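Local coordinates for putative cell invasion protein with MAC/Perforin domain (Bacteroides thetaiotaomicron VPI-5482, PDB 3KK7) that belongs to the membrane-attack complex/perforin (MACPF) family and is a putative cell-invasion protein, though its precise function is not established, at residues Lys83-Arg88 with Arg181-Asp186; Glu374-Ile379 with Gly405-Phe410; Asn460-Ile463 with Phe469-Asn472; Ile489-Asn494 with Met498-Tyr503. All coordinates share one frame; numbering follows the deposited sequence.

Interaction 1: residues Lys83-Arg88 with Arg181-Asp186; sequences KKLLER and RKIAAD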
loop_
_atom_site.group_PDB
_atom_site.type_symbol
_atom_site.label_atom_id
_atom_site.label_comp_id
_atom_site.label_asym_id
_atom_site.label_seq_id
_atom_site.Cartn_x
_atom_site.Cartn_y
_atom_site.Cartn_z
ATOM N N LYS A 83 -1.935 -2.852 -21.056
ATOM C CA LYS A 83 -2.130 -2.832 -22.485
ATOM C C LYS A 83 -1.194 -1.777 -23.088
ATOM O O LYS A 83 -0.507 -2.042 -24.069
ATOM C CB LYS A 83 -3.591 -2.567 -22.848
ATOM C CG LYS A 83 -3.844 -2.224 -24.344
ATOM C CD LYS A 83 -5.336 -2.006 -24.642
ATOM C CE LYS A 83 -5.647 -2.003 -26.149
ATOM N NZ LYS A 83 -5.262 -0.736 -26.838
ATOM N N LYS A 84 -1.160 -0.592 -22.502
ATOM C CA LYS A 84 -0.292 0.458 -23.029
ATOM C C LYS A 84 1.189 0.090 -22.905
ATOM O O LYS A 84 1.966 0.306 -23.827
ATOM C CB LYS A 84 -0.548 1.784 -22.331
ATOM C CG LYS A 84 0.116 2.992 -23.021
ATOM C CD LYS A 84 0.037 4.232 -22.131
ATOM C CE LYS A 84 0.573 5.459 -22.850
ATOM N NZ LYS A 84 -0.324 6.651 -22.605
ATOM N N LEU A 85 1.572 -0.471 -21.774
ATOM C CA LEU A 85 2.964 -0.846 -21.542
ATOM C C LEU A 85 3.421 -1.877 -22.553
ATOM O O LEU A 85 4.497 -1.753 -23.112
ATOM C CB LEU A 85 3.167 -1.384 -20.117
ATOM C CG LEU A 85 4.557 -1.903 -19.716
ATOM C CD1 LEU A 85 5.596 -0.809 -19.645
ATOM C CD2 LEU A 85 4.433 -2.627 -18.367
ATOM N N LEU A 86 2.594 -2.876 -22.811
ATOM C CA LEU A 86 3.036 -3.998 -23.643
ATOM C C LEU A 86 3.043 -3.636 -25.107
ATOM O O LEU A 86 3.784 -4.200 -25.888
ATOM C CB LEU A 86 2.208 -5.253 -23.371
ATOM C CG LEU A 86 2.339 -5.805 -21.948
ATOM C CD1 LEU A 86 1.369 -6.986 -21.773
ATOM C CD2 LEU A 86 3.805 -6.166 -21.524
ATOM N N GLU A 87 2.243 -2.652 -25.468
ATOM C CA GLU A 87 2.285 -2.097 -26.804
ATOM C C GLU A 87 3.624 -1.435 -27.174
ATOM O O GLU A 87 3.990 -1.387 -28.349
ATOM C CB GLU A 87 1.116 -1.131 -26.998
ATOM C CG GLU A 87 -0.176 -1.898 -27.412
ATOM C CD GLU A 87 -1.447 -1.087 -27.234
ATOM O OE1 GLU A 87 -1.363 0.129 -26.907
ATOM O OE2 GLU A 87 -2.527 -1.690 -27.435
ATOM N N ARG A 88 4.352 -0.964 -26.171
ATOM C CA ARG A 88 5.671 -0.361 -26.362
ATOM C C ARG A 88 6.817 -1.353 -26.021
ATOM O O ARG A 88 7.781 -1.476 -26.777
ATOM C CB ARG A 88 5.752 0.878 -25.484
ATOM C CG ARG A 88 7.035 1.645 -25.549
ATOM C CD ARG A 88 7.230 2.334 -26.850
ATOM N NE ARG A 88 8.479 3.061 -26.715
ATOM C CZ ARG A 88 8.592 4.367 -26.527
ATOM N NH1 ARG A 88 7.525 5.152 -26.533
ATOM N NH2 ARG A 88 9.793 4.892 -26.362
ATOM N N ARG A 181 10.506 2.535 -12.521
ATOM C CA ARG A 181 10.434 3.981 -12.658
ATOM C C ARG A 181 9.815 4.409 -13.985
ATOM O O ARG A 181 9.008 5.337 -14.018
ATOM C CB ARG A 181 11.777 4.638 -12.376
ATOM C CG ARG A 181 11.925 4.958 -10.870
ATOM C CD ARG A 181 13.152 5.824 -10.595
ATOM N NE ARG A 181 14.351 5.063 -10.920
ATOM C CZ ARG A 181 14.994 4.256 -10.083
ATOM N NH1 ARG A 181 14.585 4.097 -8.823
ATOM N NH2 ARG A 181 16.067 3.597 -10.511
ATOM N N LYS A 182 10.166 3.719 -15.065
ATOM C CA LYS A 182 9.571 3.997 -16.364
ATOM C C LYS A 182 8.069 3.863 -16.275
ATOM O O LYS A 182 7.346 4.712 -16.834
ATOM C CB LYS A 182 10.054 3.016 -17.429
ATOM C CG LYS A 182 11.237 3.467 -18.201
ATOM C CD LYS A 182 11.106 3.125 -19.660
ATOM C CE LYS A 182 12.189 3.795 -20.407
ATOM N NZ LYS A 182 12.140 5.302 -20.351
ATOM N N ILE A 183 7.604 2.801 -15.585
ATOM C CA ILE A 183 6.161 2.545 -15.447
ATOM C C ILE A 183 5.502 3.690 -14.682
ATOM O O ILE A 183 4.457 4.201 -15.099
ATOM C CB ILE A 183 5.893 1.216 -14.782
ATOM C CG1 ILE A 183 6.300 0.080 -15.700
ATOM C CG2 ILE A 183 4.414 1.039 -14.426
ATOM C CD1 ILE A 183 6.131 -1.329 -15.074
ATOM N N ALA A 184 6.148 4.109 -13.596
ATOM C CA ALA A 184 5.654 5.206 -12.738
ATOM C C ALA A 184 5.465 6.501 -13.534
ATOM O O ALA A 184 4.388 7.130 -13.484
ATOM C CB ALA A 184 6.582 5.433 -11.535
ATOM N N ALA A 185 6.504 6.853 -14.288
ATOM C CA ALA A 185 6.552 8.044 -15.152
ATOM C C ALA A 185 5.468 8.137 -16.228
ATOM O O ALA A 185 4.919 9.233 -16.463
ATOM C CB ALA A 185 7.962 8.114 -15.842
ATOM N N ASP A 186 5.174 7.011 -16.879
ATOM C CA ASP A 186 4.385 7.023 -18.119
ATOM C C ASP A 186 3.301 5.948 -18.312
ATOM O O ASP A 186 2.488 6.099 -19.180
ATOM C CB ASP A 186 5.361 6.948 -19.307
ATOM C CG ASP A 186 5.971 8.304 -19.670
ATOM O OD1 ASP A 186 5.210 9.169 -20.144
ATOM O OD2 ASP A 186 7.198 8.511 -19.514
#

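Interaction 2: residues Glu374-Ile379 with Gly405-Phe410; sequences EPYIEI and GDKLIF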
loop_
_atom_site.group_PDB
_atom_site.type_symbol
_atom_site.label_atom_id
_atom_site.label_comp_id
_atom_site.label_asym_id
_atom_site.label_seq_id
_atom_site.Cartn_x
_atom_site.Cartn_y
_atom_site.Cartn_z
ATOM N N GLU A 374 -6.695 21.788 3.787
ATOM C CA GLU A 374 -6.232 23.101 3.337
ATOM C C GLU A 374 -4.725 23.173 3.483
ATOM O O GLU A 374 -4.198 22.882 4.553
ATOM C CB GLU A 374 -6.856 24.235 4.171
ATOM C CG GLU A 374 -6.424 25.684 3.760
ATOM C CD GLU A 374 -7.020 26.789 4.654
ATOM O OE1 GLU A 374 -7.963 26.498 5.424
ATOM O OE2 GLU A 374 -6.531 27.943 4.575
ATOM N N PRO A 375 -4.026 23.551 2.406
ATOM C CA PRO A 375 -2.604 23.829 2.543
ATOM C C PRO A 375 -2.304 25.231 3.113
ATOM O O PRO A 375 -3.155 26.108 3.107
ATOM C CB PRO A 375 -2.083 23.683 1.119
ATOM C CG PRO A 375 -3.226 23.912 0.274
ATOM C CD PRO A 375 -4.434 23.484 0.998
ATOM N N TYR A 376 -1.077 25.415 3.595
ATOM C CA TYR A 376 -0.664 26.655 4.229
ATOM C C TYR A 376 0.831 26.626 4.461
ATOM O O TYR A 376 1.407 25.565 4.617
ATOM C CB TYR A 376 -1.363 26.839 5.582
ATOM C CG TYR A 376 -1.116 25.736 6.586
ATOM C CD1 TYR A 376 -0.028 25.785 7.453
ATOM C CD2 TYR A 376 -1.991 24.653 6.684
ATOM C CE1 TYR A 376 0.198 24.768 8.395
ATOM C CE2 TYR A 376 -1.778 23.635 7.607
ATOM C CZ TYR A 376 -0.680 23.692 8.459
ATOM O OH TYR A 376 -0.484 22.683 9.371
ATOM N N ILE A 377 1.446 27.799 4.490
ATOM C CA ILE A 377 2.846 27.934 4.817
ATOM C C ILE A 377 2.928 28.355 6.270
ATOM O O ILE A 377 2.250 29.292 6.666
ATOM C CB ILE A 377 3.497 29.005 3.966
ATOM C CG1 ILE A 377 3.442 28.601 2.486
ATOM C CG2 ILE A 377 4.929 29.227 4.436
ATOM C CD1 ILE A 377 4.053 29.619 1.537
ATOM N N GLU A 378 3.731 27.653 7.065
ATOM C CA GLU A 378 3.989 28.055 8.443
ATOM C C GLU A 378 5.472 28.448 8.546
ATOM O O GLU A 378 6.355 27.678 8.134
ATOM C CB GLU A 378 3.609 26.953 9.444
ATOM C CG GLU A 378 4.326 25.598 9.251
ATOM C CD GLU A 378 3.832 24.506 10.191
ATOM O OE1 GLU A 378 3.411 24.859 11.315
ATOM O OE2 GLU A 378 3.873 23.299 9.814
ATOM N N ILE A 379 5.746 29.667 9.020
ATOM C CA ILE A 379 7.124 30.135 9.220
ATOM C C ILE A 379 7.470 29.803 10.668
ATOM O O ILE A 379 6.934 30.413 11.607
ATOM C CB ILE A 379 7.285 31.660 8.971
ATOM C CG1 ILE A 379 6.804 32.033 7.556
ATOM C CG2 ILE A 379 8.744 32.075 9.178
ATOM C CD1 ILE A 379 6.275 33.443 7.425
ATOM N N GLY A 405 -0.900 16.789 3.890
ATOM C CA GLY A 405 -0.396 17.059 5.238
ATOM C C GLY A 405 1.088 16.770 5.405
ATOM O O GLY A 405 1.553 16.530 6.502
ATOM N N ASP A 406 1.832 16.813 4.311
ATOM C CA ASP A 406 3.281 16.657 4.340
ATOM C C ASP A 406 3.848 18.032 4.634
ATOM O O ASP A 406 3.233 19.018 4.275
ATOM C CB ASP A 406 3.785 16.162 2.977
ATOM C CG ASP A 406 2.988 14.990 2.453
ATOM O OD1 ASP A 406 2.880 13.954 3.171
ATOM O OD2 ASP A 406 2.464 15.105 1.322
ATOM N N LYS A 407 5.011 18.089 5.280
ATOM C CA LYS A 407 5.670 19.349 5.576
ATOM C C LYS A 407 6.915 19.491 4.709
ATOM O O LYS A 407 7.892 18.767 4.884
ATOM C CB LYS A 407 6.019 19.451 7.074
ATOM C CG LYS A 407 4.876 19.040 7.990
ATOM C CD LYS A 407 4.817 19.795 9.307
ATOM C CE LYS A 407 3.532 19.463 10.078
ATOM N NZ LYS A 407 2.774 20.674 10.519
ATOM N N LEU A 408 6.862 20.424 3.761
ATOM C CA LEU A 408 7.984 20.694 2.873
ATOM C C LEU A 408 8.731 21.925 3.397
ATOM O O LEU A 408 8.384 23.073 3.098
ATOM C CB LEU A 408 7.504 20.871 1.420
ATOM C CG LEU A 408 6.507 19.809 0.902
ATOM C CD1 LEU A 408 6.095 20.062 -0.558
ATOM C CD2 LEU A 408 7.109 18.429 1.054
ATOM N N ILE A 409 9.752 21.652 4.205
ATOM C CA ILE A 409 10.619 22.669 4.790
ATOM C C ILE A 409 11.487 23.262 3.690
ATOM O O ILE A 409 12.214 22.530 3.043
ATOM C CB ILE A 409 11.582 22.046 5.845
ATOM C CG1 ILE A 409 10.839 21.210 6.885
ATOM C CG2 ILE A 409 12.354 23.118 6.574
ATOM C CD1 ILE A 409 11.770 20.343 7.727
ATOM N N PHE A 410 11.397 24.577 3.483
ATOM C CA PHE A 410 12.271 25.312 2.535
ATOM C C PHE A 410 13.516 25.776 3.300
ATOM O O PHE A 410 13.578 26.893 3.820
ATOM C CB PHE A 410 11.569 26.541 1.982
ATOM C CG PHE A 410 10.350 26.256 1.143
ATOM C CD1 PHE A 410 9.849 24.988 0.960
ATOM C CD2 PHE A 410 9.670 27.304 0.559
ATOM C CE1 PHE A 410 8.707 24.782 0.178
ATOM C CE2 PHE A 410 8.536 27.096 -0.219
ATOM C CZ PHE A 410 8.060 25.839 -0.406
#

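Interaction 3: residues Asn460-Ile463 with Phe469-Asn472; sequences NPII and FQIN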
loop_
_atom_site.group_PDB
_atom_site.type_symbol
_atom_site.label_atom_id
_atom_site.label_comp_id
_atom_site.label_asym_id
_atom_site.label_seq_id
_atom_site.Cartn_x
_atom_site.Cartn_y
_atom_site.Cartn_z
ATOM N N ASN A 460 12.169 19.388 13.320
ATOM C CA ASN A 460 13.526 18.831 13.305
ATOM C C ASN A 460 13.744 17.697 12.253
ATOM O O ASN A 460 13.566 16.510 12.548
ATOM C CB ASN A 460 13.879 18.354 14.710
ATOM C CG ASN A 460 15.314 17.900 14.822
ATOM O OD1 ASN A 460 16.205 18.404 14.115
ATOM N ND2 ASN A 460 15.555 16.935 15.709
ATOM N N PRO A 461 14.133 18.071 11.019
ATOM C CA PRO A 461 14.387 17.110 9.940
ATOM C C PRO A 461 15.782 16.476 9.987
ATOM O O PRO A 461 15.957 15.389 9.435
ATOM C CB PRO A 461 14.254 17.964 8.676
ATOM C CG PRO A 461 14.730 19.310 9.101
ATOM C CD PRO A 461 14.325 19.463 10.556
ATOM N N ILE A 462 16.754 17.154 10.623
ATOM C CA ILE A 462 18.137 16.637 10.779
ATOM C C ILE A 462 18.151 15.354 11.649
ATOM O O ILE A 462 18.896 14.412 11.344
ATOM C CB ILE A 462 19.147 17.740 11.335
ATOM C CG1 ILE A 462 19.235 18.949 10.369
ATOM C CG2 ILE A 462 20.569 17.133 11.588
ATOM C CD1 ILE A 462 20.112 20.134 10.854
ATOM N N ILE A 463 17.317 15.321 12.701
ATOM C CA ILE A 463 17.153 14.128 13.562
ATOM C C ILE A 463 15.888 13.294 13.242
ATOM O O ILE A 463 15.700 12.243 13.856
ATOM C CB ILE A 463 17.179 14.489 15.083
ATOM N N PHE A 469 9.945 16.945 4.866
ATOM C CA PHE A 469 11.009 16.886 3.854
ATOM C C PHE A 469 11.737 18.227 3.794
ATOM O O PHE A 469 11.127 19.290 3.992
ATOM C CB PHE A 469 10.438 16.556 2.481
ATOM C CG PHE A 469 9.635 15.299 2.461
ATOM C CD1 PHE A 469 8.327 15.292 2.920
ATOM C CD2 PHE A 469 10.187 14.118 2.029
ATOM C CE1 PHE A 469 7.590 14.133 2.936
ATOM C CE2 PHE A 469 9.435 12.946 2.033
ATOM C CZ PHE A 469 8.147 12.956 2.492
ATOM N N GLN A 470 13.043 18.158 3.531
ATOM C CA GLN A 470 13.897 19.335 3.311
ATOM C C GLN A 470 14.121 19.584 1.838
ATOM O O GLN A 470 14.575 18.695 1.130
ATOM C CB GLN A 470 15.278 19.110 3.891
ATOM C CG GLN A 470 15.366 19.108 5.405
ATOM C CD GLN A 470 16.777 19.454 5.891
ATOM O OE1 GLN A 470 17.620 19.920 5.124
ATOM N NE2 GLN A 470 17.025 19.248 7.165
ATOM N N ILE A 471 13.800 20.794 1.385
ATOM C CA ILE A 471 14.155 21.244 0.044
ATOM C C ILE A 471 15.020 22.493 0.194
ATOM O O ILE A 471 14.533 23.569 0.579
ATOM C CB ILE A 471 12.942 21.587 -0.838
ATOM C CG1 ILE A 471 11.753 20.655 -0.604
ATOM C CG2 ILE A 471 13.357 21.535 -2.320
ATOM C CD1 ILE A 471 10.476 21.171 -1.280
ATOM N N ASN A 472 16.311 22.341 -0.087
ATOM C CA ASN A 472 17.263 23.456 0.015
ATOM C C ASN A 472 17.094 24.434 -1.116
ATOM O O ASN A 472 16.687 24.052 -2.214
ATOM C CB ASN A 472 18.705 22.961 -0.051
ATOM C CG ASN A 472 19.076 22.070 1.099
ATOM O OD1 ASN A 472 18.630 22.273 2.234
ATOM N ND2 ASN A 472 19.932 21.086 0.827
#

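Interaction 4: residues Ile489-Asn494 with Met498-Tyr503; sequences IWYIYN and MYCFAY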
loop_
_atom_site.group_PDB
_atom_site.type_symbol
_atom_site.label_atom_id
_atom_site.label_comp_id
_atom_site.label_asym_id
_atom_site.label_seq_id
_atom_site.Cartn_x
_atom_site.Cartn_y
_atom_site.Cartn_z
ATOM N N ILE A 489 0.150 15.089 -15.985
ATOM C CA ILE A 489 0.716 15.668 -14.778
ATOM C C ILE A 489 1.597 16.832 -15.189
ATOM O O ILE A 489 2.330 16.758 -16.188
ATOM C CB ILE A 489 1.524 14.636 -13.965
ATOM C CG1 ILE A 489 0.598 13.474 -13.562
ATOM C CG2 ILE A 489 2.156 15.290 -12.746
ATOM C CD1 ILE A 489 1.280 12.345 -12.857
ATOM N N TRP A 490 1.480 17.924 -14.443
ATOM C CA TRP A 490 2.363 19.059 -14.602
ATOM C C TRP A 490 3.531 18.814 -13.679
ATOM O O TRP A 490 3.341 18.373 -12.548
ATOM C CB TRP A 490 1.676 20.365 -14.219
ATOM C CG TRP A 490 0.844 20.969 -15.310
ATOM C CD1 TRP A 490 -0.514 21.008 -15.366
ATOM C CD2 TRP A 490 1.314 21.646 -16.484
ATOM N NE1 TRP A 490 -0.924 21.655 -16.504
ATOM C CE2 TRP A 490 0.173 22.056 -17.213
ATOM C CE3 TRP A 490 2.582 21.956 -16.988
ATOM C CZ2 TRP A 490 0.258 22.748 -18.431
ATOM C CZ3 TRP A 490 2.668 22.656 -18.208
ATOM C CH2 TRP A 490 1.512 23.037 -18.909
ATOM N N TYR A 491 4.734 19.048 -14.183
ATOM C CA TYR A 491 5.944 18.966 -13.380
ATOM C C TYR A 491 6.602 20.336 -13.462
ATOM O O TYR A 491 7.018 20.776 -14.551
ATOM C CB TYR A 491 6.881 17.874 -13.889
ATOM C CG TYR A 491 6.338 16.491 -13.758
ATOM C CD1 TYR A 491 6.477 15.792 -12.571
ATOM C CD2 TYR A 491 5.684 15.869 -14.808
ATOM C CE1 TYR A 491 5.974 14.495 -12.420
ATOM C CE2 TYR A 491 5.178 14.566 -14.664
ATOM C CZ TYR A 491 5.332 13.899 -13.460
ATOM O OH TYR A 491 4.853 12.632 -13.273
ATOM N N ILE A 492 6.613 21.021 -12.315
ATOM C CA ILE A 492 7.243 22.325 -12.156
ATOM C C ILE A 492 8.570 22.084 -11.448
ATOM O O ILE A 492 8.600 21.556 -10.340
ATOM C CB ILE A 492 6.349 23.292 -11.374
ATOM C CG1 ILE A 492 4.962 23.301 -12.021
ATOM C CG2 ILE A 492 6.938 24.682 -11.373
ATOM C CD1 ILE A 492 4.054 24.447 -11.583
ATOM N N TYR A 493 9.663 22.437 -12.116
ATOM C CA TYR A 493 10.988 22.036 -11.671
ATOM C C TYR A 493 11.937 23.198 -11.666
ATOM O O TYR A 493 11.836 24.092 -12.499
ATOM C CB TYR A 493 11.549 20.917 -12.561
ATOM C CG TYR A 493 11.852 21.310 -13.992
ATOM C CD1 TYR A 493 10.842 21.347 -14.949
ATOM C CD2 TYR A 493 13.162 21.600 -14.396
ATOM C CE1 TYR A 493 11.115 21.672 -16.267
ATOM C CE2 TYR A 493 13.452 21.941 -15.716
ATOM C CZ TYR A 493 12.424 21.981 -16.646
ATOM O OH TYR A 493 12.695 22.330 -17.949
ATOM N N ASN A 494 12.842 23.164 -10.692
ATOM C CA ASN A 494 13.892 24.164 -10.528
ATOM C C ASN A 494 15.231 23.553 -10.944
ATOM O O ASN A 494 15.818 22.775 -10.182
ATOM C CB ASN A 494 13.946 24.617 -9.074
ATOM C CG ASN A 494 14.913 25.763 -8.852
ATOM O OD1 ASN A 494 16.053 25.743 -9.328
ATOM N ND2 ASN A 494 14.463 26.764 -8.112
HETATM N N MSE A 498 17.237 21.578 -8.168
HETATM C CA MSE A 498 16.955 20.155 -8.413
HETATM C C MSE A 498 15.759 19.650 -7.644
HETATM O O MSE A 498 15.681 18.477 -7.284
HETATM C CB MSE A 498 18.194 19.279 -8.145
HETATM C CG MSE A 498 19.491 19.825 -8.807
HETATM SE SE MSE A 498 19.255 20.417 -10.686
HETATM C CE MSE A 498 18.903 18.688 -11.539
ATOM N N TYR A 499 14.787 20.528 -7.431
ATOM C CA TYR A 499 13.542 20.111 -6.807
ATOM C C TYR A 499 12.411 20.361 -7.782
ATOM O O TYR A 499 12.572 21.115 -8.744
ATOM C CB TYR A 499 13.318 20.821 -5.457
ATOM C CG TYR A 499 13.033 22.287 -5.556
ATOM C CD1 TYR A 499 11.747 22.741 -5.836
ATOM C CD2 TYR A 499 14.043 23.238 -5.352
ATOM C CE1 TYR A 499 11.471 24.095 -5.939
ATOM C CE2 TYR A 499 13.762 24.610 -5.439
ATOM C CZ TYR A 499 12.471 25.019 -5.741
ATOM O OH TYR A 499 12.148 26.341 -5.830
ATOM N N CYS A 500 11.275 19.717 -7.514
ATOM C CA CYS A 500 10.152 19.745 -8.405
ATOM C C CYS A 500 8.809 19.463 -7.704
ATOM O O CYS A 500 8.676 18.482 -6.958
ATOM C CB CYS A 500 10.390 18.721 -9.511
ATOM S SG CYS A 500 8.928 18.317 -10.501
ATOM N N PHE A 501 7.818 20.328 -7.963
ATOM C CA PHE A 501 6.456 20.132 -7.485
ATOM C C PHE A 501 5.629 19.606 -8.637
ATOM O O PHE A 501 5.626 20.201 -9.723
ATOM C CB PHE A 501 5.811 21.423 -6.957
ATOM C CG PHE A 501 6.605 22.140 -5.888
ATOM C CD1 PHE A 501 7.286 21.451 -4.904
ATOM C CD2 PHE A 501 6.637 23.533 -5.855
ATOM C CE1 PHE A 501 8.013 22.134 -3.905
ATOM C CE2 PHE A 501 7.375 24.234 -4.867
ATOM C CZ PHE A 501 8.054 23.523 -3.894
ATOM N N ALA A 502 4.913 18.499 -8.401
ATOM C CA ALA A 502 4.030 17.898 -9.423
ATOM C C ALA A 502 2.538 18.003 -9.052
ATOM O O ALA A 502 2.197 18.119 -7.886
ATOM C CB ALA A 502 4.423 16.423 -9.661
ATOM N N TYR A 503 1.658 17.959 -10.049
ATOM C CA TYR A 503 0.201 17.884 -9.807
ATOM C C TYR A 503 -0.552 17.502 -11.083
ATOM O O TYR A 503 -0.170 17.933 -12.174
ATOM C CB TYR A 503 -0.390 19.189 -9.197
ATOM C CG TYR A 503 -0.293 20.476 -10.029
ATOM C CD1 TYR A 503 0.709 21.412 -9.803
ATOM C CD2 TYR A 503 -1.244 20.779 -11.010
ATOM C CE1 TYR A 503 0.784 22.604 -10.569
ATOM C CE2 TYR A 503 -1.179 21.946 -11.772
ATOM C CZ TYR A 503 -0.170 22.850 -11.548
ATOM O OH TYR A 503 -0.116 24.003 -12.305
#

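Interaction 1: residues Lys83-Arg88 with Arg181-Asp186
Leu85 and Ile183 cross at about a right angle where the two helices come closest, their CA atoms 7.7 Å apart. Leu85 turns CG away from its backbone N (chi1 177°), which sends both methyl groups toward the other helix. CD2 reaches the CD1 methyl of Ile183 at 3.9 Å, while CD1 lies 4.1 Å from Ile183 CG1, so the leucine fork meets the last two carbons of the isoleucine chain. The CB of Ile183 does not aim at the other helix; its ethyl branch bridges the gap, and both CG1 and CD1 touch. Both residues are buried, with Tyr92 and Val80 packing on Leu85 and Ile183 respectively. One edge of this apolar pair is polar. Lys84 runs extended until it bends at its last torsion, and its CE passes 4.2 Å from the carbonyl O of Asp186. The two charged ends do not pair: Lys84 NZ is 6.6 Å from Asp186 OD1. Asn486 bonds to both, its OD1 taking a hydrogen bond from the lysine and its ND2 giving one to the aspartate, and Asn484 ND2 also bonds to Asp186 OD1. The amide thus relays between opposite charges, probably with a weak mutual stabilisation. The contact sets this short helix of the MACPF region, which precedes strand 93-108, beside the C-terminal half of helix 177-186, which also meets helix 529-535 and, through Asp186, Asn484 of strand 480-484 from the D3 region.

Interaction 2: residues Glu374-Ile379 with Gly405-Phe410
Lys407 reaches for Glu378 across the strand that separates their backbones, and its chain can be followed outward. CB starts off to one side, with CG turned opposite the carbonyl carbon (chi1 -46°). A bend at the second torsion then swings CD to within 3.7 Å of Glu378 OE2, and CE follows at 3.9 Å. A second bend, at the last torsion, turns NZ to the same oxygen, closing a salt bridge of 2.9 Å on the syn lone pair of OE2. The Lys407 side chain also touches Val399 of the intervening strand 392-401. The hydroxyl of Tyr376 is a looser neighbour, its OH 4.0 Å from Lys407 NZ. Glu378 comes from strand 376-386, beyond the intervening strand, its chain extended past CG and crossing the lysine at about a right angle. Asn401 ties the pair together, ND2 bonding to Glu378 OE2 and OD1 accepting from Lys407 NZ, while Lys457 pairs with Glu378 OE1. Two lysines sharing one buried carboxylate would be expected to keep it ionised, and the carboxylate in turn offsets their like charges. The arrangement is a salt bridge between next-nearest strands of a mixed sheet: 376-386 and 407-411 both pair antiparallel with 392-401, in the D2 region.

Interaction 3: residues Asn460-Ile463 with Phe469-Asn472
The flat carboxamide of Gln470 is met at its NE2 edge, not over a face, by Pro461 and Ile462. Pro461 CB and Ile462 CG1 lie close to the amide plane, and Pro461 CG stands about 1 Å from it. NE2 comes up to the CB-CG side of the puckered proline ring, 3.0 Å from Pro461 CG and 3.4 Å from Pro461 CB, the two side chains crossing at about a right angle. The first of these distances is very short for carbon against nitrogen, so the exact placing of the amide is doubtful. About a right angle round from the proline, Ile462 CG1 lies 3.9 Å from Gln470 NE2. Lower down, Gln470 CG packs against Pro461 CB at 3.6 Å. The glutamine turns CG opposite its carbonyl carbon (chi1 -71°) and then extends, which carries the amide past the proline ring and up to the isoleucine. No hydrogen bond joins the two segments. Pro461 also rests on Ile409 and Met382, and Gln470 on Met382 and Ser411: the contact lies at the surface, against side chains of strands 376-386 and 407-411. Topologically it belongs to the loop that connects strand 457-459 to 468-472, which runs in the same direction in the same mixed sheet of the D2 region.

Interaction 4: residues Ile489-Asn494 with Met498-Tyr503
The Tyr503 ring lies alongside Trp490 in this antiparallel hairpin, one face against Trp490 CB, which is 4.1 Å from the ring centroid; the indole and phenol planes meet obliquely at 42°. CG of Tyr503 stands between its backbone N and carbonyl carbon (chi1 62°), which leans the ring toward the other strand, and Ile492 CD1 touches Tyr503 CE1 at 3.9 Å. On the other face of the hairpin, Ala502 CB presses on Tyr491 CD1 at 3.6 Å, and the sulfur of Cys500 lies at the edge of the Tyr491 ring; helix 529-535 covers this face. Paired backbone bonds link Trp490 with Tyr503 and Ile492 with Phe501, Trp490 N to Tyr503 O being 2.8 Å. Packing stays close at the turn: Asn494 CB lies over the Tyr499 ring, 3.8 Å from the centroid, Asn494 N meets Tyr499 O at 2.8 Å, and Met498 N meets Asn494 O at 2.7 Å. The looser side is the weak bond from Asn494 ND2 to Tyr499 OH, 3.3 Å, and partly exposed selenomethionine 498; Trp490 is partly exposed too. Tyr499 OH is also engaged by Asp475 N. Asn494 OD1 accepts from Thr496 N, an Asx turn, and from Ser497 N. Backbone bonding thus continues to the turn, where the asparagine side chain adds its own bonds, with apolar and aromatic contacts along both faces and no charge pair across the strands.

How the interactions relate
Interaction 4 is the buried one, a hairpin joined through its backbone, whereas interaction 3 lies at the surface and interactions 1 and 2 are partly buried. Interactions 2 and 3 share a sheet: Lys407 and Ile409 bond through their backbones to Phe469, and Ile409 packs on Pro461. Interaction 4 touches both from the D3 region, Phe501 meeting Phe410 and Ile471, so apolar side chains bridge D2 and D3. Interaction 1 stands apart, about 5 Å from interaction 4 between nearest atoms and about 15 Å or more from the others. In interaction 1 helices meet through aliphatic side chains, in interaction 2 a partly buried salt bridge reaches past one strand, and interaction 3 has neither charge nor hydrogen bond.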